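PDB 7KS4: phage terminase large subunit from Thermus phage P7426, which probably drives viral DNA into empty capsids as an ATP-powered motor and cuts the genome as an endonuclease, this chain holding its N-terminal ATPase domain. Local coordinates for residues Met238-Tyr243 with Gln251-Glu256; Ser162-Ala167 with Leu188-Glu193; Asp13-Leu18 with Ala56-Phe61. All blocks are in the same frame, centred on the assembly; numbering follows the deposited sequence.

Interaction 1. Residues Met238-Tyr243 with Gln251-Glu256; sequences MERRLY and QEYGAE. With SO4 (sulfate ion), chain H.
The Arg240 guanidinium and the Tyr253 ring both meet sulfate oxygen O4 at an edge, near their own planes. The two planes are turned 47° apart, and the side chains cross at about a right angle. Tyr243 CE1 lies at another part of the Arg240 edge. One face of the Tyr243 ring has Arg240 O above it, offset toward the rim.

The direct approach is Arg240 NH1 to Tyr253 OH, 2.7 Å. Its angle is poor for a hydrogen bond. In this crystal the sulfate bridges the two residues, weakly on the Tyr253 side. Arg240 NH1 donates to sulfate O4 at 3.0 Å. Tyr253 OH gives the same O4 a weak bond of 2.9 Å. Bonds also run from Arg240 NH1 and NH2 to sulfate O1, so the guanidinium reaches two oxygens of the ion, O1 only weakly. A bend at chi3 (71°) turns the end of the arginine chain to the sulfate. The positive charge of Arg240 would be partly offset by the ion, which probably comes from the crystallisation liquor.

Next to this pair, Arg241 turns back along its own segment. Its NE donates to Met238 O at 2.9 Å, nearly straight at 163°, in the carbonyl plane and on a lone pair. Met238 O takes the backbone N of Arg241 as well. Met238 SD sits over the centre of one guanidinium face, 3.7 Å above its plane.

The Tyr253 ring also meets Tyr237 and touches Ser226 and Trp227 of helix 226-229. Its side chain is about 6 Å from that of Gln45, an ADP-binding residue. No anion site is established here for the working motor; in this crystal arginine and tyrosine meet a sulfate near the ADP pocket of a P-loop ATPase domain.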
loop_
_atom_site.group_PDB
_atom_site.type_symbol
_atom_site.label_atom_id
_atom_site.label_comp_id
_atom_site.label_asym_id
_atom_site.label_seq_id
_atom_site.Cartn_x
_atom_site.Cartn_y
_atom_site.Cartn_z
ATOM N N MET A 238 5.338 -3.118 -25.645
ATOM C CA MET A 238 5.799 -4.246 -26.444
ATOM C C MET A 238 7.042 -3.879 -27.245
ATOM O O MET A 238 7.961 -4.693 -27.391
ATOM C CB MET A 238 4.675 -4.722 -27.370
ATOM C CG MET A 238 3.470 -5.327 -26.639
ATOM S SD MET A 238 3.955 -6.721 -25.585
ATOM C CE MET A 238 2.404 -7.213 -24.836
ATOM N N GLU A 239 7.097 -2.649 -27.758
ATOM C CA GLU A 239 8.212 -2.254 -28.608
ATOM C C GLU A 239 9.483 -1.993 -27.807
ATOM O O GLU A 239 10.573 -1.963 -28.393
ATOM C CB GLU A 239 7.809 -1.031 -29.437
ATOM C CG GLU A 239 6.732 -1.366 -30.461
ATOM C CD GLU A 239 6.368 -0.209 -31.379
ATOM O OE1 GLU A 239 7.118 0.795 -31.422
ATOM O OE2 GLU A 239 5.331 -0.320 -32.066
ATOM N N ARG A 240 9.377 -1.841 -26.485
ATOM C CA ARG A 240 10.569 -1.772 -25.644
ATOM C C ARG A 240 11.307 -3.099 -25.558
ATOM O O ARG A 240 12.471 -3.118 -25.148
ATOM C CB ARG A 240 10.220 -1.345 -24.222
ATOM C CG ARG A 240 9.654 0.035 -24.090
ATOM C CD ARG A 240 9.706 0.494 -22.640
ATOM N NE ARG A 240 11.070 0.774 -22.186
ATOM C CZ ARG A 240 11.381 1.410 -21.058
ATOM N NH1 ARG A 240 10.428 1.849 -20.250
ATOM N NH2 ARG A 240 12.654 1.610 -20.737
ATOM N N ARG A 241 10.662 -4.210 -25.902
ATOM C CA ARG A 241 11.349 -5.493 -25.813
ATOM C C ARG A 241 12.574 -5.561 -26.714
ATOM O O ARG A 241 13.384 -6.483 -26.551
ATOM C CB ARG A 241 10.379 -6.623 -26.147
ATOM C CG ARG A 241 9.246 -6.752 -25.136
ATOM C CD ARG A 241 8.278 -7.850 -25.522
ATOM N NE ARG A 241 7.559 -7.537 -26.754
ATOM C CZ ARG A 241 6.728 -8.377 -27.373
ATOM N NH1 ARG A 241 6.503 -9.584 -26.871
ATOM N NH2 ARG A 241 6.118 -8.010 -28.489
ATOM N N LEU A 242 12.733 -4.614 -27.647
ATOM C CA LEU A 242 13.944 -4.563 -28.460
ATOM C C LEU A 242 15.188 -4.376 -27.610
ATOM O O LEU A 242 16.257 -4.885 -27.960
ATOM C CB LEU A 242 13.873 -3.424 -29.483
ATOM C CG LEU A 242 13.003 -3.564 -30.733
ATOM C CD1 LEU A 242 13.444 -2.535 -31.770
ATOM C CD2 LEU A 242 13.046 -4.958 -31.335
ATOM N N TYR A 243 15.083 -3.633 -26.506
ATOM C CA TYR A 243 16.259 -3.292 -25.720
ATOM C C TYR A 243 16.110 -3.605 -24.237
ATOM O O TYR A 243 17.020 -3.293 -23.462
ATOM C CB TYR A 243 16.618 -1.811 -25.910
ATOM C CG TYR A 243 15.565 -0.811 -25.480
ATOM C CD1 TYR A 243 15.561 -0.292 -24.192
ATOM C CD2 TYR A 243 14.599 -0.353 -26.374
ATOM C CE1 TYR A 243 14.616 0.633 -23.795
ATOM C CE2 TYR A 243 13.653 0.574 -25.988
ATOM C CZ TYR A 243 13.666 1.065 -24.693
ATOM O OH TYR A 243 12.729 1.991 -24.282
ATOM N N GLN A 251 8.253 -9.193 -16.004
ATOM C CA GLN A 251 8.006 -8.886 -14.597
ATOM C C GLN A 251 7.502 -7.465 -14.402
ATOM O O GLN A 251 6.477 -7.248 -13.748
ATOM C CB GLN A 251 9.277 -9.073 -13.771
ATOM C CG GLN A 251 9.639 -10.497 -13.480
ATOM C CD GLN A 251 10.637 -10.599 -12.343
ATOM O OE1 GLN A 251 11.334 -9.633 -12.020
ATOM N NE2 GLN A 251 10.695 -11.762 -11.718
ATOM N N GLU A 252 8.242 -6.481 -14.921
ATOM C CA GLU A 252 7.958 -5.092 -14.576
ATOM C C GLU A 252 6.696 -4.589 -15.256
ATOM O O GLU A 252 5.972 -3.771 -14.681
ATOM C CB GLU A 252 9.146 -4.207 -14.944
ATOM C CG GLU A 252 10.449 -4.600 -14.268
ATOM C CD GLU A 252 10.338 -4.644 -12.753
ATOM O OE1 GLU A 252 10.879 -5.598 -12.150
ATOM O OE2 GLU A 252 9.705 -3.736 -12.167
ATOM N N TYR A 253 6.412 -5.065 -16.465
ATOM C CA TYR A 253 5.216 -4.673 -17.193
ATOM C C TYR A 253 4.174 -5.769 -17.260
ATOM O O TYR A 253 2.990 -5.496 -17.051
ATOM C CB TYR A 253 5.592 -4.239 -18.615
ATOM C CG TYR A 253 6.549 -3.079 -18.622
ATOM C CD1 TYR A 253 6.177 -1.850 -18.099
ATOM C CD2 TYR A 253 7.827 -3.209 -19.146
ATOM C CE1 TYR A 253 7.047 -0.784 -18.095
ATOM C CE2 TYR A 253 8.706 -2.143 -19.151
ATOM C CZ TYR A 253 8.309 -0.932 -18.622
ATOM O OH TYR A 253 9.181 0.133 -18.626
ATOM N N GLY A 254 4.579 -7.011 -17.529
ATOM C CA GLY A 254 3.629 -8.104 -17.525
ATOM C C GLY A 254 3.144 -8.490 -16.145
ATOM O O GLY A 254 2.086 -9.117 -16.025
ATOM N N ALA A 255 3.885 -8.120 -15.099
ATOM C CA ALA A 255 3.570 -8.542 -13.735
ATOM C C ALA A 255 3.542 -10.066 -13.640
ATOM O O ALA A 255 2.746 -10.649 -12.900
ATOM C CB ALA A 255 2.248 -7.936 -13.255
ATOM N N GLU A 256 4.434 -10.716 -14.389
ATOM C CA GLU A 256 4.481 -12.168 -14.444
ATOM C C GLU A 256 5.394 -12.718 -13.360
ATOM O O GLU A 256 6.434 -12.129 -13.040
ATOM C CB GLU A 256 4.960 -12.650 -15.815
ATOM C CG GLU A 256 3.974 -12.367 -16.924
ATOM C CD GLU A 256 4.468 -12.817 -18.281
ATOM O OE1 GLU A 256 5.316 -13.732 -18.346
ATOM O OE2 GLU A 256 4.008 -12.240 -19.285
HETATM S S SO4 H . 11.558 3.290 -16.916
HETATM O O1 SO4 H . 12.153 3.822 -18.140
HETATM O O2 SO4 H . 10.820 4.346 -16.232
HETATM O O3 SO4 H . 12.623 2.794 -16.047
HETATM O O4 SO4 H . 10.636 2.200 -17.232
#

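Interaction 2. Residues Ser162-Ala167 with Leu188-Glu193; sequences SVWSEA and LNWFYE
Trp190, which packs on Trp164 across the contact, has its indole NE1 hydrogen-bonded to the backbone O of Ile159. This fixes one end of a large buried ring system. The contact involves the helix of a beta-alpha-beta crossover of the P-loop NTPase fold. Helix 161-175 links the parallel neighbouring strands 150-153 and 178-183, and helix 190-197 follows the second of them.

The segments meet through the two tryptophans alone. The five-membered ring of Trp164 and the six-membered ring of Trp190 have planes at 16°. Their centroids are 5.4 Å apart. The rings are nearly parallel but displaced along their planes, so they overlap little. The closest atoms are Trp164 CG and Trp190 CZ3, at 4.2 Å, which makes this ordinary apolar packing and not a tight stack. The first torsion of Trp190 (chi1 77°) sets CG between its backbone N and carbonyl carbon. From there the ring reaches across to helix 161-175.

Phe194 puts an edge-to-face contact on each of the two indoles. Strand 178-183 touches both as well, through Ala179 on Trp164 and Ile181 on Trp190. The pair packs helix 161-175 against helix 190-197 next to this strand. The side chain of Trp190 lies about 9 Å from that of Glu155, the predicted catalytic residue of the ATPase.

Helix 190-197 starts with Asn189 as its N-cap. The capping bond is weak: Phe191 N donates to Asn189 OD1 at 3.0 Å, bent to 131°.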
loop_
_atom_site.group_PDB
_atom_site.type_symbol
_atom_site.label_atom_id
_atom_site.label_comp_id
_atom_site.label_asym_id
_atom_site.label_seq_id
_atom_site.Cartn_x
_atom_site.Cartn_y
_atom_site.Cartn_z
ATOM N N SER A 162 11.663 -12.235 6.141
ATOM C CA SER A 162 11.885 -12.117 7.577
ATOM C C SER A 162 11.366 -10.791 8.117
ATOM O O SER A 162 10.871 -10.726 9.249
ATOM C CB SER A 162 13.374 -12.267 7.889
ATOM O OG SER A 162 14.138 -11.300 7.192
ATOM N N VAL A 163 11.488 -9.715 7.339
ATOM C CA VAL A 163 10.914 -8.443 7.768
ATOM C C VAL A 163 9.422 -8.609 8.027
ATOM O O VAL A 163 8.899 -8.152 9.050
ATOM C CB VAL A 163 11.204 -7.344 6.727
ATOM C CG1 VAL A 163 10.600 -6.013 7.162
ATOM C CG2 VAL A 163 12.711 -7.186 6.523
ATOM N N TRP A 164 8.719 -9.298 7.126
ATOM C CA TRP A 164 7.300 -9.551 7.344
ATOM C C TRP A 164 7.083 -10.471 8.542
ATOM O O TRP A 164 6.397 -10.111 9.506
ATOM C CB TRP A 164 6.664 -10.155 6.085
ATOM C CG TRP A 164 5.290 -10.671 6.366
ATOM C CD1 TRP A 164 4.938 -11.965 6.617
ATOM C CD2 TRP A 164 4.086 -9.900 6.472
ATOM N NE1 TRP A 164 3.593 -12.050 6.861
ATOM C CE2 TRP A 164 3.045 -10.796 6.778
ATOM C CE3 TRP A 164 3.788 -8.539 6.340
ATOM C CZ2 TRP A 164 1.729 -10.379 6.948
ATOM C CZ3 TRP A 164 2.486 -8.129 6.507
ATOM C CH2 TRP A 164 1.468 -9.043 6.807
ATOM N N SER A 165 7.674 -11.672 8.503
ATOM C CA SER A 165 7.318 -12.699 9.481
ATOM C C SER A 165 7.659 -12.266 10.900
ATOM O O SER A 165 6.913 -12.556 11.843
ATOM C CB SER A 165 8.024 -14.017 9.149
ATOM O OG SER A 165 9.428 -13.882 9.245
ATOM N N GLU A 166 8.785 -11.581 11.077
ATOM C CA GLU A 166 9.292 -11.283 12.407
ATOM C C GLU A 166 8.979 -9.866 12.873
ATOM O O GLU A 166 8.687 -9.662 14.055
ATOM C CB GLU A 166 10.807 -11.517 12.439
ATOM C CG GLU A 166 11.203 -12.959 12.094
ATOM C CD GLU A 166 12.706 -13.156 11.993
ATOM O OE1 GLU A 166 13.455 -12.182 12.220
ATOM O OE2 GLU A 166 13.140 -14.289 11.689
ATOM N N ALA A 167 9.010 -8.881 11.976
ATOM C CA ALA A 167 8.954 -7.484 12.387
ATOM C C ALA A 167 7.627 -6.795 12.098
ATOM O O ALA A 167 7.385 -5.719 12.658
ATOM C CB ALA A 167 10.080 -6.691 11.711
ATOM N N LEU A 188 9.500 -16.523 -7.786
ATOM C CA LEU A 188 8.666 -17.373 -6.939
ATOM C C LEU A 188 9.221 -17.344 -5.518
ATOM O O LEU A 188 9.888 -18.270 -5.047
ATOM C CB LEU A 188 8.606 -18.784 -7.504
ATOM C CG LEU A 188 8.201 -18.836 -8.978
ATOM C CD1 LEU A 188 8.219 -20.268 -9.468
ATOM C CD2 LEU A 188 6.824 -18.212 -9.200
ATOM N N ASN A 189 8.924 -16.242 -4.828
ATOM C CA ASN A 189 9.340 -16.038 -3.448
ATOM C C ASN A 189 8.116 -15.826 -2.566
ATOM O O ASN A 189 7.000 -16.178 -2.960
ATOM C CB ASN A 189 10.306 -14.857 -3.352
ATOM C CG ASN A 189 9.659 -13.529 -3.713
ATOM O OD1 ASN A 189 8.459 -13.445 -3.986
ATOM N ND2 ASN A 189 10.470 -12.483 -3.734
ATOM N N TRP A 190 8.304 -15.268 -1.367
ATOM C CA TRP A 190 7.189 -15.165 -0.433
ATOM C C TRP A 190 6.044 -14.332 -0.998
ATOM O O TRP A 190 4.878 -14.608 -0.701
ATOM C CB TRP A 190 7.666 -14.585 0.902
ATOM C CG TRP A 190 7.886 -13.106 0.893
ATOM C CD1 TRP A 190 9.013 -12.448 0.496
ATOM C CD2 TRP A 190 6.959 -12.104 1.312
ATOM N NE1 TRP A 190 8.845 -11.091 0.644
ATOM C CE2 TRP A 190 7.593 -10.854 1.148
ATOM C CE3 TRP A 190 5.657 -12.138 1.816
ATOM C CZ2 TRP A 190 6.966 -9.647 1.462
ATOM C CZ3 TRP A 190 5.034 -10.937 2.136
ATOM C CH2 TRP A 190 5.691 -9.710 1.957
ATOM N N PHE A 191 6.347 -13.318 -1.818
ATOM C CA PHE A 191 5.286 -12.483 -2.377
ATOM C C PHE A 191 4.397 -13.286 -3.314
ATOM O O PHE A 191 3.177 -13.088 -3.349
ATOM C CB PHE A 191 5.896 -11.285 -3.100
ATOM C CG PHE A 191 4.890 -10.405 -3.782
ATOM C CD1 PHE A 191 4.149 -9.489 -3.058
ATOM C CD2 PHE A 191 4.704 -10.477 -5.155
ATOM C CE1 PHE A 191 3.226 -8.674 -3.683
ATOM C CE2 PHE A 191 3.781 -9.657 -5.790
ATOM C CZ PHE A 191 3.043 -8.752 -5.052
ATOM N N TYR A 192 4.998 -14.204 -4.078
ATOM C CA TYR A 192 4.222 -15.115 -4.912
ATOM C C TYR A 192 3.296 -15.984 -4.070
ATOM O O TYR A 192 2.127 -16.185 -4.421
ATOM C CB TYR A 192 5.179 -15.984 -5.728
ATOM C CG TYR A 192 4.543 -17.217 -6.312
ATOM C CD1 TYR A 192 3.582 -17.122 -7.316
ATOM C CD2 TYR A 192 4.908 -18.482 -5.866
ATOM C CE1 TYR A 192 2.996 -18.262 -7.855
ATOM C CE2 TYR A 192 4.332 -19.621 -6.394
ATOM C CZ TYR A 192 3.382 -19.508 -7.391
ATOM O OH TYR A 192 2.816 -20.650 -7.910
ATOM N N GLU A 193 3.808 -16.522 -2.965
ATOM C CA GLU A 193 2.984 -17.353 -2.094
ATOM C C GLU A 193 1.796 -16.570 -1.556
ATOM O O GLU A 193 0.656 -17.047 -1.596
ATOM C CB GLU A 193 3.829 -17.893 -0.948
ATOM C CG GLU A 193 4.994 -18.701 -1.444
ATOM C CD GLU A 193 5.962 -19.074 -0.363
ATOM O OE1 GLU A 193 5.871 -18.526 0.762
ATOM O OE2 GLU A 193 6.816 -19.930 -0.656
#

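Interaction 3. Residues Asp13-Leu18 with Ala56-Phe61; sequences DKFFEL and AVFELF
Helix 48-62 is the helix that follows the P-loop, and the N-terminal helix 13-19 packs against it here. Lys48, Ser49 and Glu50 at its start belong to the ADP pocket. The contact lies further along, near its C-terminal end.

Phe15 and Phe58 form a T-shaped (edge-to-face) pair. The edge of Phe58 points at the face of Phe15. The ring planes are 86° apart and the centroids 5.0 Å apart. Phe58 CD1 stands over the centre of the Phe15 ring, 3.6 Å above its plane. The far end of the Phe15 ring reaches the helix backbone: Phe15 CZ is 3.7 Å from Phe58 CA. Phe15 CG lies roughly opposite its backbone N (chi1 -166°), which extends the ring away from helix 13-19 and over the neighbouring helix. Val57 CG1 approaches the edge of the same ring, 4.1 Å from Phe15 CZ.

Leu92 of helix 75-92 also touches Phe15, and Pro11 touches Phe58. Phe15 thus touches both helix 48-62 and helix 75-92.

The contact is apolar, and the C-H at Phe58 CD1 is directed at the pi face of Phe15. The N-terminal helix is therefore held to the P-loop helix at this point by apolar packing and the weak electrostatic pull of a C-H on a ring face, with no hydrogen bond between the segments.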
loop_
_atom_site.group_PDB
_atom_site.type_symbol
_atom_site.label_atom_id
_atom_site.label_comp_id
_atom_site.label_asym_id
_atom_site.label_seq_id
_atom_site.Cartn_x
_atom_site.Cartn_y
_atom_site.Cartn_z
ATOM N N ASP A 13 -16.802 7.090 -2.104
ATOM C CA ASP A 13 -16.735 8.044 -3.208
ATOM C C ASP A 13 -16.676 9.475 -2.689
ATOM O O ASP A 13 -15.947 10.310 -3.232
ATOM C CB ASP A 13 -17.937 7.865 -4.136
ATOM C CG ASP A 13 -17.889 6.558 -4.912
ATOM O OD1 ASP A 13 -16.779 6.017 -5.110
ATOM O OD2 ASP A 13 -18.963 6.075 -5.326
ATOM N N LYS A 14 -17.439 9.777 -1.637
ATOM C CA LYS A 14 -17.382 11.109 -1.040
ATOM C C LYS A 14 -15.985 11.408 -0.513
ATOM O O LYS A 14 -15.474 12.522 -0.679
ATOM C CB LYS A 14 -18.410 11.228 0.083
ATOM C CG LYS A 14 -19.822 10.839 -0.325
ATOM C CD LYS A 14 -20.792 12.007 -0.260
ATOM C CE LYS A 14 -21.410 12.140 1.120
ATOM N NZ LYS A 14 -22.260 13.354 1.203
ATOM N N PHE A 15 -15.344 10.427 0.118
ATOM C CA PHE A 15 -13.990 10.656 0.600
ATOM C C PHE A 15 -13.013 10.814 -0.559
ATOM O O PHE A 15 -12.131 11.678 -0.512
ATOM C CB PHE A 15 -13.551 9.524 1.526
ATOM C CG PHE A 15 -12.321 9.850 2.323
ATOM C CD1 PHE A 15 -12.420 10.535 3.524
ATOM C CD2 PHE A 15 -11.065 9.484 1.867
ATOM C CE1 PHE A 15 -11.287 10.843 4.260
ATOM C CE2 PHE A 15 -9.930 9.789 2.598
ATOM C CZ PHE A 15 -10.041 10.470 3.793
ATOM N N PHE A 16 -13.133 9.981 -1.595
ATOM C CA PHE A 16 -12.300 10.160 -2.785
ATOM C C PHE A 16 -12.444 11.567 -3.345
ATOM O O PHE A 16 -11.449 12.218 -3.699
ATOM C CB PHE A 16 -12.682 9.146 -3.866
ATOM C CG PHE A 16 -12.426 7.713 -3.497
ATOM C CD1 PHE A 16 -11.444 7.366 -2.582
ATOM C CD2 PHE A 16 -13.168 6.702 -4.092
ATOM C CE1 PHE A 16 -11.214 6.032 -2.263
ATOM C CE2 PHE A 16 -12.940 5.375 -3.776
ATOM C CZ PHE A 16 -11.961 5.042 -2.861
ATOM N N GLU A 17 -13.683 12.043 -3.455
ATOM C CA GLU A 17 -13.932 13.374 -3.989
ATOM C C GLU A 17 -13.245 14.448 -3.152
ATOM O O GLU A 17 -12.705 15.419 -3.698
ATOM C CB GLU A 17 -15.437 13.611 -4.055
ATOM C CG GLU A 17 -15.854 14.864 -4.775
ATOM C CD GLU A 17 -15.885 14.701 -6.288
ATOM O OE1 GLU A 17 -15.183 13.807 -6.815
ATOM O OE2 GLU A 17 -16.622 15.467 -6.947
ATOM N N LEU A 18 -13.260 14.302 -1.824
ATOM C CA LEU A 18 -12.488 15.212 -0.980
ATOM C C LEU A 18 -11.008 15.165 -1.338
ATOM O O LEU A 18 -10.331 16.197 -1.360
ATOM C CB LEU A 18 -12.684 14.867 0.500
ATOM C CG LEU A 18 -14.020 15.234 1.151
ATOM C CD1 LEU A 18 -14.088 14.700 2.588
ATOM C CD2 LEU A 18 -14.224 16.740 1.137
ATOM N N ALA A 56 -3.916 5.096 3.476
ATOM C CA ALA A 56 -3.311 5.652 4.683
ATOM C C ALA A 56 -4.014 6.930 5.123
ATOM O O ALA A 56 -4.304 7.110 6.311
ATOM C CB ALA A 56 -1.827 5.907 4.443
ATOM N N VAL A 57 -4.292 7.835 4.181
ATOM C CA VAL A 57 -4.977 9.080 4.529
ATOM C C VAL A 57 -6.300 8.779 5.216
ATOM O O VAL A 57 -6.636 9.368 6.250
ATOM C CB VAL A 57 -5.195 9.956 3.282
ATOM C CG1 VAL A 57 -5.988 11.204 3.662
ATOM C CG2 VAL A 57 -3.876 10.354 2.650
ATOM N N PHE A 58 -7.082 7.867 4.637
ATOM C CA PHE A 58 -8.380 7.536 5.207
ATOM C C PHE A 58 -8.243 7.050 6.648
ATOM O O PHE A 58 -8.957 7.517 7.546
ATOM C CB PHE A 58 -9.071 6.487 4.341
ATOM C CG PHE A 58 -10.429 6.106 4.839
ATOM C CD1 PHE A 58 -11.494 6.981 4.711
ATOM C CD2 PHE A 58 -10.638 4.881 5.446
ATOM C CE1 PHE A 58 -12.746 6.641 5.178
ATOM C CE2 PHE A 58 -11.887 4.534 5.911
ATOM C CZ PHE A 58 -12.943 5.417 5.771
ATOM N N GLU A 59 -7.324 6.117 6.894
ATOM C CA GLU A 59 -7.153 5.595 8.246
ATOM C C GLU A 59 -6.842 6.707 9.239
ATOM O O GLU A 59 -7.405 6.736 10.341
ATOM C CB GLU A 59 -6.042 4.545 8.273
ATOM C CG GLU A 59 -6.401 3.243 7.591
ATOM C CD GLU A 59 -7.394 2.406 8.379
ATOM O OE1 GLU A 59 -7.392 2.477 9.621
ATOM O OE2 GLU A 59 -8.176 1.676 7.742
ATOM N N LEU A 60 -5.953 7.635 8.870
ATOM C CA LEU A 60 -5.497 8.634 9.833
ATOM C C LEU A 60 -6.631 9.550 10.274
ATOM O O LEU A 60 -6.653 9.986 11.430
ATOM C CB LEU A 60 -4.343 9.450 9.243
ATOM C CG LEU A 60 -3.084 8.631 8.914
ATOM C CD1 LEU A 60 -2.064 9.491 8.179
ATOM C CD2 LEU A 60 -2.466 8.020 10.171
ATOM N N PHE A 61 -7.582 9.840 9.382
ATOM C CA PHE A 61 -8.705 10.720 9.701
ATOM C C PHE A 61 -9.939 9.964 10.168
ATOM O O PHE A 61 -10.656 10.449 11.053
ATOM C CB PHE A 61 -9.080 11.561 8.479
ATOM C CG PHE A 61 -8.125 12.669 8.205
ATOM C CD1 PHE A 61 -8.193 13.845 8.931
ATOM C CD2 PHE A 61 -7.150 12.542 7.233
ATOM C CE1 PHE A 61 -7.309 14.882 8.690
ATOM C CE2 PHE A 61 -6.261 13.578 6.987
ATOM C CZ PHE A 61 -6.342 14.746 7.725
#

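Along the chain the contacts come in the order interaction 3, interaction 2, interaction 1. Each closes before the next opens, and none touches another. Interactions 1 and 2 are the nearest neighbours, with centres 25 Å apart. Interaction 3 lies 29 Å from interaction 2 and 34 Å from interaction 1, across the centre of the chain from both. All three belong to one ATPase domain built on a central mixed sheet. Interaction 3 joins the P-loop helix to the N-terminal helix. Interaction 2 pairs helices next to strand 178-183. Interaction 1 brings together residues at or just past the last two helices, near the nucleotide pocket. Interactions 2 and 3 lie next to the sheet, interaction 1 farther from the chain's centre.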